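Local coordinates for peptidase S9 prolyl oligopeptidase catalytic domain-containing protein (Pyrococcus horikoshii, PDB 4HXF), which probably acts as a serine protease of the prolyl oligopeptidase family, pairing a beta-propeller with an alpha/beta-hydrolase domain in a self-compartmentalizing hexamer, at residues A[241-246]-A[261-266]; A[237-242]-A[425-430]. All coordinates share one frame; numbering follows the deposited sequence.

Interaction 1: A[241-246]-A[261-266]; sequences SEHDKI and DREVAQ. With MG (magnesium ion), chain D.
Asp244 and Glu263 each give one carboxylate oxygen to a magnesium ion where two neighbouring four-stranded blades of the beta-propeller meet. Asp244 OD2 binds the metal at 2.1 Å and Glu263 OE2 does so at 2.1 Å; four waters complete an octahedron in which each carboxylate oxygen faces a water across the metal. The two carboxylates run alongside one another and are almost coplanar, 3° apart. Bringing Asp244 OD2 within 3.0 Å of Glu263 OE2 would be costly without the cation, which probably offsets their charges. The other oxygens are held too: Asp244 OD1 by Lys237, Glu263 OE1 by Asn419 and a metal-bound water. A further metal water donates to Glu242 O.

Glu263 OE2 has a second task. On its anti lone pair it accepts the backbone N of Asp244 at 2.9 Å, almost straight at 175°. Glu263 reaches that amide from its own segment because its chain is extended, CG standing anti to the backbone N (chi1 180°). The return bond runs from Val264 N to Asp244 O at 3.0 Å, so Asp244 is gripped through both its N and its O.

Outward from the metal, the His243 ring lies against Glu263, whose backbone N sits over one face and whose CB approaches His243 ND1 to 3.5 Å. Tyr421 O and Lys389 NZ, from the hydrolase side, bond the ring nitrogens. With an alanine here, Tyr421 O would probably lose its ring partner, Lys389 NZ one of its bonds, and Glu263 CB its cover. Lys245 bends back to put CE beside the buried Arg262 O, which has no hydrogen-bond partner, while its NZ reaches Ile260 O. Last comes a purely apolar touch, Ile246 CG2 against Val264 CG1 at 4.0 Å.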
ATOM      1  N   SER A 241     -53.254   3.881  -4.996  1.00 15.30           N
ATOM      2  CA  SER A 241     -53.344   3.854  -6.501  1.00 15.30           C
ATOM      3  C   SER A 241     -54.189   4.951  -7.144  1.00 15.83           C
ATOM      4  O   SER A 241     -54.190   5.038  -8.389  1.00 15.65           O
ATOM      5  CB  SER A 241     -53.825   2.495  -6.982  1.00 15.25           C
ATOM      6  OG  SER A 241     -52.931   1.411  -6.472  1.00 15.29           O
ATOM      7  N   GLU A 242     -54.963   5.697  -6.368  1.00 14.67           N
ATOM      8  CA  GLU A 242     -55.687   6.865  -6.892  1.00 14.50           C
ATOM      9  C   GLU A 242     -54.722   7.827  -7.551  1.00 15.47           C
ATOM     10  O   GLU A 242     -53.562   7.901  -7.110  1.00 15.86           O
ATOM     11  CB  GLU A 242     -56.516   7.575  -5.784  1.00 15.61           C
ATOM     12  CG  GLU A 242     -57.736   6.857  -5.324  1.00 15.88           C
ATOM     13  CD  GLU A 242     -58.263   7.628  -4.075  1.00 19.43           C
ATOM     14  OE1 GLU A 242     -58.419   8.880  -4.149  1.00 25.86           O
ATOM     15  OE2 GLU A 242     -58.700   6.958  -3.225  1.00 23.80           O
ATOM     16  N   HIS A 243     -55.189   8.584  -8.557  1.00 14.54           N
ATOM     17  CA  HIS A 243     -54.353   9.521  -9.214  1.00 14.45           C
ATOM     18  C   HIS A 243     -53.902  10.588  -8.271  1.00 14.89           C
ATOM     19  O   HIS A 243     -54.779  11.324  -7.752  1.00 15.72           O
ATOM     20  CB  HIS A 243     -55.065  10.112 -10.412  1.00 14.13           C
ATOM     21  CG  HIS A 243     -55.167   9.197 -11.648  1.00 13.96           C
ATOM     22  ND1 HIS A 243     -54.396   8.048 -11.848  1.00 14.00           N
ATOM     23  CD2 HIS A 243     -55.995   9.304 -12.745  1.00 14.72           C
ATOM     24  CE1 HIS A 243     -54.701   7.543 -13.060  1.00 14.74           C
ATOM     25  NE2 HIS A 243     -55.675   8.308 -13.622  1.00 14.37           N
ATOM     26  N   ASP A 244     -52.604  10.782  -8.163  1.00 15.57           N
ATOM     27  CA  ASP A 244     -52.063  11.999  -7.501  1.00 14.99           C
ATOM     28  C   ASP A 244     -52.262  13.235  -8.260  1.00 16.32           C
ATOM     29  O   ASP A 244     -52.096  13.278  -9.488  1.00 16.34           O
ATOM     30  CB  ASP A 244     -50.608  11.811  -7.188  1.00 14.83           C
ATOM     31  CG  ASP A 244     -50.417  10.767  -6.123  1.00 19.80           C
ATOM     32  OD1 ASP A 244     -50.858  10.937  -4.999  1.00 22.80           O
ATOM     33  OD2 ASP A 244     -50.013   9.625  -6.410  1.00 21.14           O
ATOM     34  N   LYS A 245     -52.743  14.237  -7.551  1.00 15.59           N
ATOM     35  CA  LYS A 245     -52.976  15.546  -8.113  1.00 16.47           C
ATOM     36  C   LYS A 245     -52.098  16.614  -7.419  1.00 15.61           C
ATOM     37  O   LYS A 245     -51.208  16.340  -6.668  1.00 17.56           O
ATOM     38  CB  LYS A 245     -54.445  15.934  -7.927  1.00 18.05           C
ATOM     39  CG  LYS A 245     -55.486  14.951  -8.462  1.00 24.39           C
ATOM     40  CD  LYS A 245     -55.405  14.683  -9.990  1.00 28.31           C
ATOM     41  CE  LYS A 245     -56.576  13.744 -10.453  1.00 36.64           C
ATOM     42  NZ  LYS A 245     -57.953  14.388 -10.494  1.00 35.70           N
ATOM     43  N   ILE A 246     -52.250  17.840  -7.801  1.00 15.19           N
ATOM     44  CA  ILE A 246     -51.503  18.954  -7.191  1.00 15.40           C
ATOM     45  C   ILE A 246     -52.494  20.076  -6.735  1.00 15.99           C
ATOM     46  O   ILE A 246     -53.565  20.326  -7.339  1.00 16.86           O
ATOM     47  CB  ILE A 246     -50.420  19.537  -8.153  1.00 17.41           C
ATOM     48  CG1 ILE A 246     -51.067  19.935  -9.463  1.00 18.48           C
ATOM     49  CG2 ILE A 246     -49.244  18.563  -8.186  1.00 17.84           C
ATOM     50  CD1 ILE A 246     -50.036  20.392 -10.506  1.00 18.47           C
ATOM     51  N   ASP A 261     -58.930  14.022 -15.111  1.00 18.80           N
ATOM     52  CA  ASP A 261     -58.848  12.666 -14.501  1.00 16.32           C
ATOM     53  C   ASP A 261     -57.583  11.908 -15.018  1.00 17.18           C
ATOM     54  O   ASP A 261     -57.686  10.842 -15.667  1.00 19.11           O
ATOM     55  CB  ASP A 261     -60.111  11.836 -14.790  1.00 16.30           C
ATOM     56  CG  ASP A 261     -60.171  10.510 -14.051  1.00 19.77           C
ATOM     57  OD1 ASP A 261     -59.419  10.286 -13.124  1.00 20.43           O
ATOM     58  OD2 ASP A 261     -61.067   9.749 -14.453  1.00 20.40           O
ATOM     59  N   ARG A 262     -56.446  12.505 -14.745  1.00 17.10           N
ATOM     60  CA  ARG A 262     -55.124  11.945 -15.097  1.00 17.86           C
ATOM     61  C   ARG A 262     -54.178  12.244 -13.915  1.00 18.71           C
ATOM     62  O   ARG A 262     -54.357  13.167 -13.077  1.00 19.44           O
ATOM     63  CB  ARG A 262     -54.638  12.571 -16.374  1.00 17.27           C
ATOM     64  CG  ARG A 262     -55.455  12.187 -17.576  1.00 17.33           C
ATOM     65  CD  ARG A 262     -55.314  10.727 -17.972  1.00 18.84           C
ATOM     66  NE  ARG A 262     -55.984  10.475 -19.231  1.00 20.04           N
ATOM     67  CZ  ARG A 262     -57.264  10.103 -19.366  1.00 19.14           C
ATOM     68  NH1 ARG A 262     -58.069  10.088 -18.299  1.00 17.20           N
ATOM     69  NH2 ARG A 262     -57.746   9.864 -20.574  1.00 22.60           N
ATOM     70  N   GLU A 263     -53.150  11.413 -13.793  1.00 14.78           N
ATOM     71  CA  GLU A 263     -52.207  11.554 -12.681  1.00 14.46           C
ATOM     72  C   GLU A 263     -51.046  12.517 -13.056  1.00 14.39           C
ATOM     73  O   GLU A 263     -50.462  12.416 -14.160  1.00 15.96           O
ATOM     74  CB  GLU A 263     -51.658  10.215 -12.335  1.00 15.06           C
ATOM     75  CG  GLU A 263     -50.646  10.313 -11.167  1.00 14.18           C
ATOM     76  CD  GLU A 263     -50.390   8.979 -10.492  1.00 17.44           C
ATOM     77  OE1 GLU A 263     -49.823   8.064 -11.085  1.00 19.99           O
ATOM     78  OE2 GLU A 263     -50.730   8.945  -9.294  1.00 16.17           O
ATOM     79  N   VAL A 264     -50.642  13.363 -12.130  1.00 15.53           N
ATOM     80  CA  VAL A 264     -49.446  14.223 -12.230  1.00 15.34           C
ATOM     81  C   VAL A 264     -48.199  13.392 -11.964  1.00 14.39           C
ATOM     82  O   VAL A 264     -48.063  12.636 -10.993  1.00 16.20           O
ATOM     83  CB  VAL A 264     -49.519  15.479 -11.287  1.00 16.37           C
ATOM     84  CG1 VAL A 264     -48.195  16.306 -11.347  1.00 13.88           C
ATOM     85  CG2 VAL A 264     -50.741  16.371 -11.596  1.00 16.36           C
ATOM     86  N   ALA A 265     -47.239  13.543 -12.907  1.00 15.20           N
ATOM     87  CA  ALA A 265     -45.959  12.884 -12.782  1.00 15.05           C
ATOM     88  C   ALA A 265     -44.985  13.771 -11.970  1.00 17.15           C
ATOM     89  O   ALA A 265     -44.354  13.215 -11.055  1.00 23.81           O
ATOM     90  CB  ALA A 265     -45.344  12.515 -14.167  1.00 14.58           C
ATOM     91  N   GLN A 266     -44.898  15.069 -12.283  1.00 17.29           N
ATOM     92  CA  GLN A 266     -43.960  15.949 -11.640  1.00 18.44           C
ATOM     93  C   GLN A 266     -44.572  17.288 -11.685  1.00 18.14           C
ATOM     94  O   GLN A 266     -45.323  17.589 -12.581  1.00 14.60           O
ATOM     95  CB  GLN A 266     -42.623  15.898 -12.424  1.00 22.91           C
ATOM     96  CG  GLN A 266     -41.512  16.804 -12.027  1.00 29.42           C
ATOM     97  CD  GLN A 266     -40.191  16.526 -12.813  1.00 33.54           C
ATOM     98  OE1 GLN A 266     -40.134  15.595 -13.677  1.00 34.34           O
ATOM     99  NE2 GLN A 266     -39.125  17.333 -12.518  1.00 40.87           N
TER
HETATM  100 MG    MG D 703     -49.506   8.105  -7.784  1.00 19.65          MG
HETATM  101  O   HOH W   1     -51.093   6.920  -7.182  1.00 18.85           O
HETATM  102  O   HOH W   2     -58.757  11.538 -11.125  1.00 34.72           O
HETATM  103  O   HOH W   3     -48.898   6.653  -9.129  1.00 16.54           O
HETATM  104  O   HOH W   4     -48.384   7.173  -6.186  1.00 20.30           O
HETATM  105  O   HOH W   5     -47.811   9.327  -8.399  1.00 22.24           O

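Interaction 2: A[237-242]-A[425-430]; sequences KKYVSE and FALRVL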
ATOM      1  N   LYS A 237     -56.900   9.990   0.346  1.00 17.23           N
ATOM      2  CA  LYS A 237     -56.985   8.832  -0.592  1.00 19.17           C
ATOM      3  C   LYS A 237     -57.582   7.678   0.114  1.00 18.35           C
ATOM      4  O   LYS A 237     -57.304   7.426   1.292  1.00 19.21           O
ATOM      5  CB  LYS A 237     -55.562   8.396  -1.038  1.00 19.10           C
ATOM      6  CG  LYS A 237     -55.013   9.310  -2.103  1.00 21.69           C
ATOM      7  CD  LYS A 237     -53.699   8.689  -2.545  1.00 22.20           C
ATOM      8  CE  LYS A 237     -53.110   9.219  -3.752  1.00 22.46           C
ATOM      9  NZ  LYS A 237     -51.805   8.582  -4.071  1.00 19.15           N
ATOM     10  N   LYS A 238     -58.516   6.989  -0.523  1.00 17.87           N
ATOM     11  CA  LYS A 238     -58.822   5.619  -0.091  1.00 16.32           C
ATOM     12  C   LYS A 238     -57.855   4.583  -0.550  1.00 16.76           C
ATOM     13  O   LYS A 238     -57.651   3.554   0.112  1.00 17.20           O
ATOM     14  CB  LYS A 238     -60.218   5.202  -0.563  1.00 19.57           C
ATOM     15  CG  LYS A 238     -61.287   6.115   0.039  1.00 24.11           C
ATOM     16  CD  LYS A 238     -62.658   5.611  -0.245  1.00 26.57           C
ATOM     17  CE  LYS A 238     -63.561   6.679   0.446  1.00 31.61           C
ATOM     18  NZ  LYS A 238     -64.966   6.262   0.618  1.00 32.23           N
ATOM     19  N   TYR A 239     -57.307   4.771  -1.779  1.00 15.06           N
ATOM     20  CA  TYR A 239     -56.279   3.858  -2.317  1.00 14.67           C
ATOM     21  C   TYR A 239     -55.041   4.636  -2.693  1.00 14.39           C
ATOM     22  O   TYR A 239     -55.227   5.740  -3.301  1.00 15.59           O
ATOM     23  CB  TYR A 239     -56.807   3.223  -3.619  1.00 15.63           C
ATOM     24  CG  TYR A 239     -58.171   2.522  -3.341  1.00 16.16           C
ATOM     25  CD1 TYR A 239     -58.213   1.329  -2.705  1.00 18.01           C
ATOM     26  CD2 TYR A 239     -59.365   3.136  -3.664  1.00 17.24           C
ATOM     27  CE1 TYR A 239     -59.421   0.677  -2.386  1.00 19.53           C
ATOM     28  CE2 TYR A 239     -60.583   2.532  -3.404  1.00 18.96           C
ATOM     29  CZ  TYR A 239     -60.599   1.330  -2.721  1.00 18.55           C
ATOM     30  OH  TYR A 239     -61.815   0.706  -2.375  1.00 21.07           O
ATOM     31  N   VAL A 240     -53.874   4.084  -2.458  1.00 14.54           N
ATOM     32  CA  VAL A 240     -52.637   4.747  -2.824  1.00 15.26           C
ATOM     33  C   VAL A 240     -52.622   4.864  -4.335  1.00 15.32           C
ATOM     34  O   VAL A 240     -52.077   5.802  -4.929  1.00 16.12           O
ATOM     35  CB  VAL A 240     -51.467   3.902  -2.295  1.00 17.26           C
ATOM     36  CG1 VAL A 240     -50.172   4.418  -2.838  1.00 21.37           C
ATOM     37  CG2 VAL A 240     -51.451   3.992  -0.737  1.00 18.16           C
ATOM     38  N   SER A 241     -53.254   3.881  -4.996  1.00 15.30           N
ATOM     39  CA  SER A 241     -53.344   3.854  -6.501  1.00 15.30           C
ATOM     40  C   SER A 241     -54.189   4.951  -7.144  1.00 15.83           C
ATOM     41  O   SER A 241     -54.190   5.038  -8.389  1.00 15.65           O
ATOM     42  CB  SER A 241     -53.825   2.495  -6.982  1.00 15.25           C
ATOM     43  OG  SER A 241     -52.931   1.411  -6.472  1.00 15.29           O
ATOM     44  N   GLU A 242     -54.963   5.697  -6.368  1.00 14.67           N
ATOM     45  CA  GLU A 242     -55.687   6.865  -6.892  1.00 14.50           C
ATOM     46  C   GLU A 242     -54.722   7.827  -7.551  1.00 15.47           C
ATOM     47  O   GLU A 242     -53.562   7.901  -7.110  1.00 15.86           O
ATOM     48  CB  GLU A 242     -56.516   7.575  -5.784  1.00 15.61           C
ATOM     49  CG  GLU A 242     -57.736   6.857  -5.324  1.00 15.88           C
ATOM     50  CD  GLU A 242     -58.263   7.628  -4.075  1.00 19.43           C
ATOM     51  OE1 GLU A 242     -58.419   8.880  -4.149  1.00 25.86           O
ATOM     52  OE2 GLU A 242     -58.700   6.958  -3.225  1.00 23.80           O
ATOM     53  N   PHE A 425     -59.977   3.293 -14.384  1.00 15.33           N
ATOM     54  CA  PHE A 425     -59.223   2.275 -15.202  1.00 16.02           C
ATOM     55  C   PHE A 425     -58.072   1.709 -14.434  1.00 14.85           C
ATOM     56  O   PHE A 425     -57.816   0.463 -14.447  1.00 14.21           O
ATOM     57  CB  PHE A 425     -58.744   2.952 -16.489  1.00 17.72           C
ATOM     58  CG  PHE A 425     -57.956   2.052 -17.428  1.00 16.44           C
ATOM     59  CD1 PHE A 425     -58.609   1.377 -18.419  1.00 19.67           C
ATOM     60  CD2 PHE A 425     -56.599   2.018 -17.406  1.00 16.88           C
ATOM     61  CE1 PHE A 425     -57.925   0.570 -19.333  1.00 18.57           C
ATOM     62  CE2 PHE A 425     -55.939   1.293 -18.349  1.00 17.00           C
ATOM     63  CZ  PHE A 425     -56.572   0.587 -19.288  1.00 15.39           C
ATOM     64  N   ALA A 426     -57.357   2.601 -13.701  1.00 12.72           N
ATOM     65  CA  ALA A 426     -56.299   2.110 -12.796  1.00 13.47           C
ATOM     66  C   ALA A 426     -56.767   1.236 -11.666  1.00 13.84           C
ATOM     67  O   ALA A 426     -56.176   0.210 -11.347  1.00 14.29           O
ATOM     68  CB  ALA A 426     -55.511   3.289 -12.240  1.00 11.92           C
ATOM     69  N   LEU A 427     -57.884   1.591 -11.078  1.00 15.23           N
ATOM     70  CA  LEU A 427     -58.391   0.887  -9.899  1.00 14.03           C
ATOM     71  C   LEU A 427     -59.051  -0.441 -10.212  1.00 15.69           C
ATOM     72  O   LEU A 427     -59.248  -1.268  -9.324  1.00 14.69           O
ATOM     73  CB  LEU A 427     -59.339   1.778  -9.126  1.00 14.35           C
ATOM     74  CG  LEU A 427     -58.671   3.070  -8.578  1.00 14.75           C
ATOM     75  CD1 LEU A 427     -59.672   3.901  -7.789  1.00 16.43           C
ATOM     76  CD2 LEU A 427     -57.404   2.800  -7.688  1.00 16.86           C
ATOM     77  N   ARG A 428     -59.333  -0.654 -11.479  1.00 16.62           N
ATOM     78  CA  ARG A 428     -59.972  -1.937 -11.861  1.00 17.01           C
ATOM     79  C   ARG A 428     -59.166  -3.184 -11.462  1.00 15.86           C
ATOM     80  O   ARG A 428     -59.792  -4.249 -11.375  1.00 15.13           O
ATOM     81  CB  ARG A 428     -60.172  -2.018 -13.418  1.00 18.47           C
ATOM     82  CG  ARG A 428     -61.370  -1.244 -13.836  1.00 21.38           C
ATOM     83  CD  ARG A 428     -61.494  -1.165 -15.303  1.00 23.80           C
ATOM     84  NE  ARG A 428     -62.674  -0.466 -15.877  1.00 27.54           N
ATOM     85  CZ  ARG A 428     -63.799  -1.070 -16.251  1.00 23.68           C
ATOM     86  NH1 ARG A 428     -64.046  -2.356 -16.031  1.00 24.68           N
ATOM     87  NH2 ARG A 428     -64.708  -0.381 -16.830  1.00 30.32           N
ATOM     88  N   VAL A 429     -57.846  -3.076 -11.378  1.00 14.09           N
ATOM     89  CA  VAL A 429     -56.953  -4.208 -11.140  1.00 13.82           C
ATOM     90  C   VAL A 429     -57.017  -4.654  -9.686  1.00 14.22           C
ATOM     91  O   VAL A 429     -56.625  -5.769  -9.379  1.00 16.24           O
ATOM     92  CB  VAL A 429     -55.482  -3.956 -11.624  1.00 14.37           C
ATOM     93  CG1 VAL A 429     -54.801  -2.917 -10.682  1.00 14.28           C
ATOM     94  CG2 VAL A 429     -54.705  -5.294 -11.690  1.00 16.03           C
ATOM     95  N   LEU A 430     -57.465  -3.743  -8.775  1.00 16.16           N
ATOM     96  CA  LEU A 430     -57.322  -4.058  -7.309  1.00 14.72           C
ATOM     97  C   LEU A 430     -58.239  -5.303  -6.994  1.00 13.93           C
ATOM     98  O   LEU A 430     -59.400  -5.407  -7.426  1.00 14.55           O
ATOM     99  CB  LEU A 430     -57.764  -2.870  -6.452  1.00 15.34           C
ATOM    100  CG  LEU A 430     -56.970  -1.533  -6.657  1.00 15.32           C
ATOM    101  CD1 LEU A 430     -57.420  -0.563  -5.577  1.00 18.19           C
ATOM    102  CD2 LEU A 430     -55.468  -1.726  -6.685  1.00 15.62           C
TER
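Tyr239 and Leu430 meet where a propeller loop leans on the hydrolase domain, beside the short helix 423-427. The tyrosine can be followed outward. Its CB touches Leu427 CD2 at 4.1 Å. With CG anti to the carbonyl carbon (chi1 -56°), the ring then passes Leu430 obliquely: Tyr239 CD1 comes to 3.5 Å from Leu430 CD1, with Tyr239 CG and CE1 a little farther from that methyl. Leu427 CD1 comes obliquely to the same side of the ring, nearer Tyr239 CD2, while the phenol end runs on past the leucines.

Both partners ride on type I turns, Tyr239 to Glu242 and Leu427 to Leu430. The first is braced by Glu242 OE2, which accepts Tyr239 N from out of its carboxylate plane and, weakly, Lys238 N. Between the turns Leu427 CD2 rests on Ser241 CB at 3.7 Å, and Leu430 CD2 lies 4.0 Å from Ser241 OG. That hydroxyl is bonded to Glu510 of helix 504-511, whose other carboxylate oxygen takes Val240 N.

No hydrogen bond joins 237-242 to 425-430 directly. The leucine methyls supply shape and apolar cover, and directional bonds on the loop come from, among others, its own Glu242 and Lys237, and from Glu510 and Lys389, so the fit here probably depends on close packing more than on exact angles.

In the fold
The two contacts begin from the same loop between strands 229-232 and 245-249, sharing Ser241 and Glu242, yet they face different neighbours. Interaction 1 is buried and joins adjacent propeller blades through charge, a metal ion and backbone bonds. Interaction 2 is only partly buried, reaches from the propeller to the hydrolase domain, and relies on leucine methyls. The salt bridge from Lys237, in segment 237-242, to Asp244 ties the two. The pair illustrates how one loop can be fixed by ionic chemistry inside and by apolar fit nearer the surface.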